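Local coordinates for baculoviral IAP repeat-containing protein 2 (Homo sapiens, PDB 3M1D) that probably restrains apoptosis as an inhibitor-of-apoptosis protein and is recruited by TRAF2, here seen as its zinc-binding BIR1 domain, at residues Ala36-Thr41 against Cys52-Asp57; Gln67-Lys70 against Ser75-Phe78. One frame throughout, in Å; residues are numbered along the deposited sequence.

Contact 1 (Ala36-Thr41 against Cys52-Asp57); sequences AGFYYT and CGLMLD. With ZN (zinc ion), chain C.
In the three-stranded antiparallel sheet of this BIR domain, the two outer strands, 38-40 and 55-56, do not pair with each other, because strand 47-49 runs between them; F38 bridges the gap by side chain, reaching L54 and L56. With chi1 at -66°, its CG lies beside the backbone N and anti to the carbonyl carbon, and its CB points toward 52-57. Ring atoms CZ and CE1 make the contacts. CZ comes to 3.4 Å from L56 CD1, a tight apolar contact that reaches the ring obliquely, and to 4.1 Å from L54 CD2. The carbonyl O of L54 lies in the plane of the ring, at its edge, 3.7 Å from F38 CE1, so an aromatic C-H rather than the pi face meets the oxygen. V47 and C49 of the middle strand also touch F38, and its ring meets that of H69 with the planes at about 40°.

G37, with positive phi, closes helix 30-35 in a Schellman motif just before the strand. Beyond the buried phenylalanine the contact thins out: M55, its chain bent at chi3, brings CE to 4.2 Å from T41 CG2, while T41 OG1 is hydrogen-bonded to K46 O and to V43 N. At the zinc end, C52 SG binds the metal at 2.3 Å. The same SG accepts a hydrogen bond from L54 N at 3.5 Å, 157° at the hydrogen.

Contact 2 (Gln67-Lys70 against Ser75-Phe78); sequences QKHK and SCSF. With ZN (zinc ion), chain C.
H69 and C76 meet through the zinc ion, which H69 NE2 binds at 2.2 Å and C76 SG at 2.3 Å. The metal draws the two side chains together: NE2 of H69 and SG of C76 lie 3.7 Å apart as neighbouring ligands of one ion. Each side chain leaves its backbone in the same sense, with H69 CG anti to the backbone N (chi1 -160°) and C76 SG likewise (175°), which carries both donor atoms into the space between the helices. The sulfur stands obliquely to the imidazole, 61° off the ring normal. The other imidazole nitrogen, ND1, is hydrogen-bonded to A36 O, so the ring is held at both nitrogens and its rotation is fixed; this backbone acceptor would be expected to polarise the imidazole toward the metal. C76 is also the N-cap of helix 77-83, its side chain capping a backbone N of that helix.

Packing loosens away from the metal, on the side of the partly exposed F78. This residue turns the edge of its ring to the histidine, but its CD2 comes no nearer than 4.5 Å to H69 CE1; its ring meets F50 edge-to-face elsewhere. K70 directs its CB away from 75-78, yet its side chain touches I79 and V83 farther along helix 77-83. C49 and C52 complete the coordination, giving the zinc site of three cysteines and one histidine characteristic of BIR domains.

From the N terminus, the chain passes helices 9-17 and 30-35 before contact 1, which closes the loop holding the middle strand 47-49 and brings 52-57 back to the far side of that strand from 36-41. Contact 2 opens only afterwards and closes the much shorter turn between helices 65-72 and 77-83. The two therefore stand in series, neither nested nor crossed, with centres about 10 Å apart. Zinc is common to both, the sheet side supplying C52 and the helical side H69 and C76. They also touch directly: G37 CA packs 3.5 Å from F78 CE2, joining the turn that leads into strand 38-40 to helix 77-83.

Contact 1 (Ala36-Thr41 against Cys52-Asp57)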
loop_
_atom_site.group_PDB
_atom_site.type_symbol
_atom_site.label_atom_id
_atom_site.label_comp_id
_atom_site.label_asym_id
_atom_site.label_seq_id
_atom_site.Cartn_x
_atom_site.Cartn_y
_atom_site.Cartn_z
ATOM N N ALA A 36 -1.060 -4.674 -0.812
ATOM C CA ALA A 36 0.097 -4.365 -1.658
ATOM C C ALA A 36 1.325 -3.942 -0.842
ATOM O O ALA A 36 2.353 -3.586 -1.407
ATOM C CB ALA A 36 -0.253 -3.311 -2.703
ATOM N N GLY A 37 1.205 -4.004 0.482
ATOM C CA GLY A 37 2.318 -3.730 1.380
ATOM C C GLY A 37 2.326 -2.321 1.929
ATOM O O GLY A 37 3.248 -1.935 2.642
ATOM N N PHE A 38 1.298 -1.539 1.609
ATOM C CA PHE A 38 1.314 -0.130 1.991
ATOM C C PHE A 38 0.576 0.154 3.286
ATOM O O PHE A 38 -0.519 -0.341 3.493
ATOM C CB PHE A 38 0.712 0.723 0.869
ATOM C CG PHE A 38 1.529 0.732 -0.394
ATOM C CD1 PHE A 38 2.729 1.424 -0.452
ATOM C CD2 PHE A 38 1.089 0.063 -1.525
ATOM C CE1 PHE A 38 3.486 1.448 -1.612
ATOM C CE2 PHE A 38 1.838 0.083 -2.693
ATOM C CZ PHE A 38 3.042 0.775 -2.737
ATOM N N TYR A 39 1.167 0.968 4.155
ATOM C CA TYR A 39 0.431 1.483 5.303
ATOM C C TYR A 39 0.226 2.991 5.130
ATOM O O TYR A 39 0.878 3.638 4.300
ATOM C CB TYR A 39 1.144 1.166 6.627
ATOM C CG TYR A 39 2.511 1.814 6.772
ATOM C CD1 TYR A 39 2.637 3.135 7.193
ATOM C CD2 TYR A 39 3.670 1.102 6.499
ATOM C CE1 TYR A 39 3.885 3.736 7.327
ATOM C CE2 TYR A 39 4.925 1.690 6.625
ATOM C CZ TYR A 39 5.026 3.003 7.045
ATOM O OH TYR A 39 6.259 3.590 7.171
ATOM N N TYR A 40 -0.686 3.547 5.911
ATOM C CA TYR A 40 -1.078 4.934 5.718
ATOM C C TYR A 40 -0.176 5.808 6.568
ATOM O O TYR A 40 -0.001 5.520 7.734
ATOM C CB TYR A 40 -2.537 5.130 6.140
ATOM C CG TYR A 40 -3.004 6.566 6.057
ATOM C CD1 TYR A 40 -2.614 7.389 5.004
ATOM C CD2 TYR A 40 -3.844 7.091 7.022
ATOM C CE1 TYR A 40 -3.036 8.703 4.930
ATOM C CE2 TYR A 40 -4.286 8.389 6.951
ATOM C CZ TYR A 40 -3.884 9.191 5.911
ATOM O OH TYR A 40 -4.334 10.478 5.856
ATOM N N THR A 41 0.382 6.861 5.976
ATOM C CA THR A 41 1.298 7.758 6.672
ATOM C C THR A 41 0.602 8.749 7.594
ATOM O O THR A 41 1.244 9.331 8.470
ATOM C CB THR A 41 2.126 8.587 5.697
ATOM O OG1 THR A 41 1.256 9.446 4.940
ATOM C CG2 THR A 41 2.941 7.676 4.766
ATOM N N CYS A 52 9.970 -1.621 1.603
ATOM C CA CYS A 52 10.978 -0.835 0.896
ATOM C C CYS A 52 10.841 0.668 1.100
ATOM O O CYS A 52 11.713 1.422 0.687
ATOM C CB CYS A 52 10.957 -1.149 -0.599
ATOM S SG CYS A 52 9.446 -0.541 -1.489
ATOM N N GLY A 53 9.757 1.111 1.724
ATOM C CA GLY A 53 9.588 2.540 1.962
ATOM C C GLY A 53 9.121 3.350 0.749
ATOM O O GLY A 53 9.073 4.575 0.803
ATOM N N LEU A 54 8.770 2.690 -0.353
ATOM C CA LEU A 54 8.200 3.423 -1.489
ATOM C C LEU A 54 6.971 4.220 -1.033
ATOM O O LEU A 54 6.116 3.684 -0.335
ATOM C CB LEU A 54 7.811 2.463 -2.614
ATOM C CG LEU A 54 7.069 3.035 -3.820
ATOM C CD1 LEU A 54 8.000 3.890 -4.678
ATOM C CD2 LEU A 54 6.498 1.880 -4.631
ATOM N N MET A 55 6.891 5.488 -1.437
ATOM C CA MET A 55 5.807 6.375 -1.018
ATOM C C MET A 55 4.954 6.818 -2.199
ATOM O O MET A 55 5.477 7.283 -3.210
ATOM C CB MET A 55 6.366 7.601 -0.288
ATOM C CG MET A 55 7.031 7.253 1.043
ATOM S SD MET A 55 7.671 8.705 1.895
ATOM C CE MET A 55 6.182 9.254 2.697
ATOM N N LEU A 56 3.639 6.682 -2.044
ATOM C CA LEU A 56 2.682 6.920 -3.121
ATOM C C LEU A 56 1.475 7.702 -2.614
ATOM O O LEU A 56 0.945 7.422 -1.536
ATOM C CB LEU A 56 2.218 5.587 -3.707
ATOM C CG LEU A 56 3.272 4.786 -4.475
ATOM C CD1 LEU A 56 2.743 3.428 -4.911
ATOM C CD2 LEU A 56 3.745 5.571 -5.674
ATOM N N ASP A 57 1.047 8.690 -3.385
ATOM C CA ASP A 57 -0.158 9.439 -3.039
ATOM C C ASP A 57 -0.927 9.818 -4.305
ATOM O O ASP A 57 -0.632 9.315 -5.389
ATOM C CB ASP A 57 0.173 10.674 -2.179
ATOM C CG ASP A 57 0.884 11.773 -2.961
ATOM O OD1 ASP A 57 1.169 11.595 -4.164
ATOM O OD2 ASP A 57 1.158 12.834 -2.368
HETATM ZN ZN ZN C . 7.958 -2.310 -1.229
#

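Contact 2 (Gln67-Lys70 against Ser75-Phe78)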
loop_
_atom_site.group_PDB
_atom_site.type_symbol
_atom_site.label_atom_id
_atom_site.label_comp_id
_atom_site.label_asym_id
_atom_site.label_seq_id
_atom_site.Cartn_x
_atom_site.Cartn_y
_atom_site.Cartn_z
ATOM N N GLN A 67 0.507 -3.030 -8.997
ATOM C CA GLN A 67 1.185 -2.662 -10.241
ATOM C C GLN A 67 2.087 -1.457 -10.073
ATOM O O GLN A 67 3.205 -1.443 -10.580
ATOM C CB GLN A 67 0.189 -2.339 -11.357
ATOM C CG GLN A 67 -0.254 -3.526 -12.177
ATOM C CD GLN A 67 -0.956 -3.106 -13.457
ATOM O OE1 GLN A 67 -0.934 -1.931 -13.839
ATOM N NE2 GLN A 67 -1.567 -4.069 -14.135
ATOM N N LYS A 68 1.584 -0.418 -9.414
ATOM C CA LYS A 68 2.414 0.763 -9.207
ATOM C C LYS A 68 3.671 0.347 -8.452
ATOM O O LYS A 68 4.773 0.766 -8.780
ATOM C CB LYS A 68 1.667 1.852 -8.424
ATOM C CG LYS A 68 0.762 2.720 -9.292
ATOM C CD LYS A 68 0.423 4.031 -8.587
ATOM C CE LYS A 68 -0.375 4.976 -9.481
ATOM N NZ LYS A 68 -0.676 6.273 -8.772
ATOM N N HIS A 69 3.478 -0.500 -7.453
ATOM C CA HIS A 69 4.556 -0.973 -6.595
ATOM C C HIS A 69 5.621 -1.736 -7.394
ATOM O O HIS A 69 6.814 -1.443 -7.288
ATOM C CB HIS A 69 3.958 -1.879 -5.523
ATOM C CG HIS A 69 4.827 -2.061 -4.322
ATOM N ND1 HIS A 69 4.333 -2.501 -3.113
ATOM C CD2 HIS A 69 6.152 -1.855 -4.137
ATOM C CE1 HIS A 69 5.316 -2.562 -2.235
ATOM N NE2 HIS A 69 6.428 -2.171 -2.829
ATOM N N LYS A 70 5.181 -2.725 -8.170
ATOM C CA LYS A 70 6.058 -3.531 -9.027
ATOM C C LYS A 70 6.836 -2.680 -10.015
ATOM O O LYS A 70 8.006 -2.943 -10.272
ATOM C CB LYS A 70 5.243 -4.547 -9.844
ATOM C CG LYS A 70 4.970 -5.862 -9.159
ATOM C CD LYS A 70 3.754 -6.564 -9.776
ATOM C CE LYS A 70 3.883 -6.743 -11.289
ATOM N NZ LYS A 70 2.875 -7.717 -11.845
ATOM N N SER A 75 12.653 -3.983 -6.769
ATOM C CA SER A 75 13.635 -4.684 -5.934
ATOM C C SER A 75 13.118 -4.987 -4.529
ATOM O O SER A 75 13.770 -5.687 -3.753
ATOM C CB SER A 75 14.962 -3.925 -5.875
ATOM O OG SER A 75 14.824 -2.687 -5.204
ATOM N N CYS A 76 11.934 -4.470 -4.217
ATOM C CA CYS A 76 11.267 -4.776 -2.953
ATOM C C CYS A 76 11.010 -6.270 -2.828
ATOM O O CYS A 76 10.274 -6.841 -3.635
ATOM C CB CYS A 76 9.934 -4.024 -2.864
ATOM S SG CYS A 76 8.951 -4.426 -1.404
ATOM N N SER A 77 11.604 -6.901 -1.815
ATOM C CA SER A 77 11.422 -8.336 -1.598
ATOM C C SER A 77 9.956 -8.690 -1.389
ATOM O O SER A 77 9.496 -9.740 -1.834
ATOM C CB SER A 77 12.222 -8.822 -0.383
ATOM O OG SER A 77 13.603 -8.624 -0.572
ATOM N N PHE A 78 9.220 -7.838 -0.686
ATOM C CA PHE A 78 7.820 -8.143 -0.455
ATOM C C PHE A 78 7.053 -8.206 -1.781
ATOM O O PHE A 78 6.420 -9.215 -2.090
ATOM C CB PHE A 78 7.157 -7.135 0.485
ATOM C CG PHE A 78 5.668 -7.297 0.570
ATOM C CD1 PHE A 78 5.108 -8.259 1.397
ATOM C CD2 PHE A 78 4.826 -6.515 -0.205
ATOM C CE1 PHE A 78 3.728 -8.427 1.471
ATOM C CE2 PHE A 78 3.446 -6.678 -0.138
ATOM C CZ PHE A 78 2.899 -7.638 0.700
HETATM ZN ZN ZN C . 7.958 -2.310 -1.229
#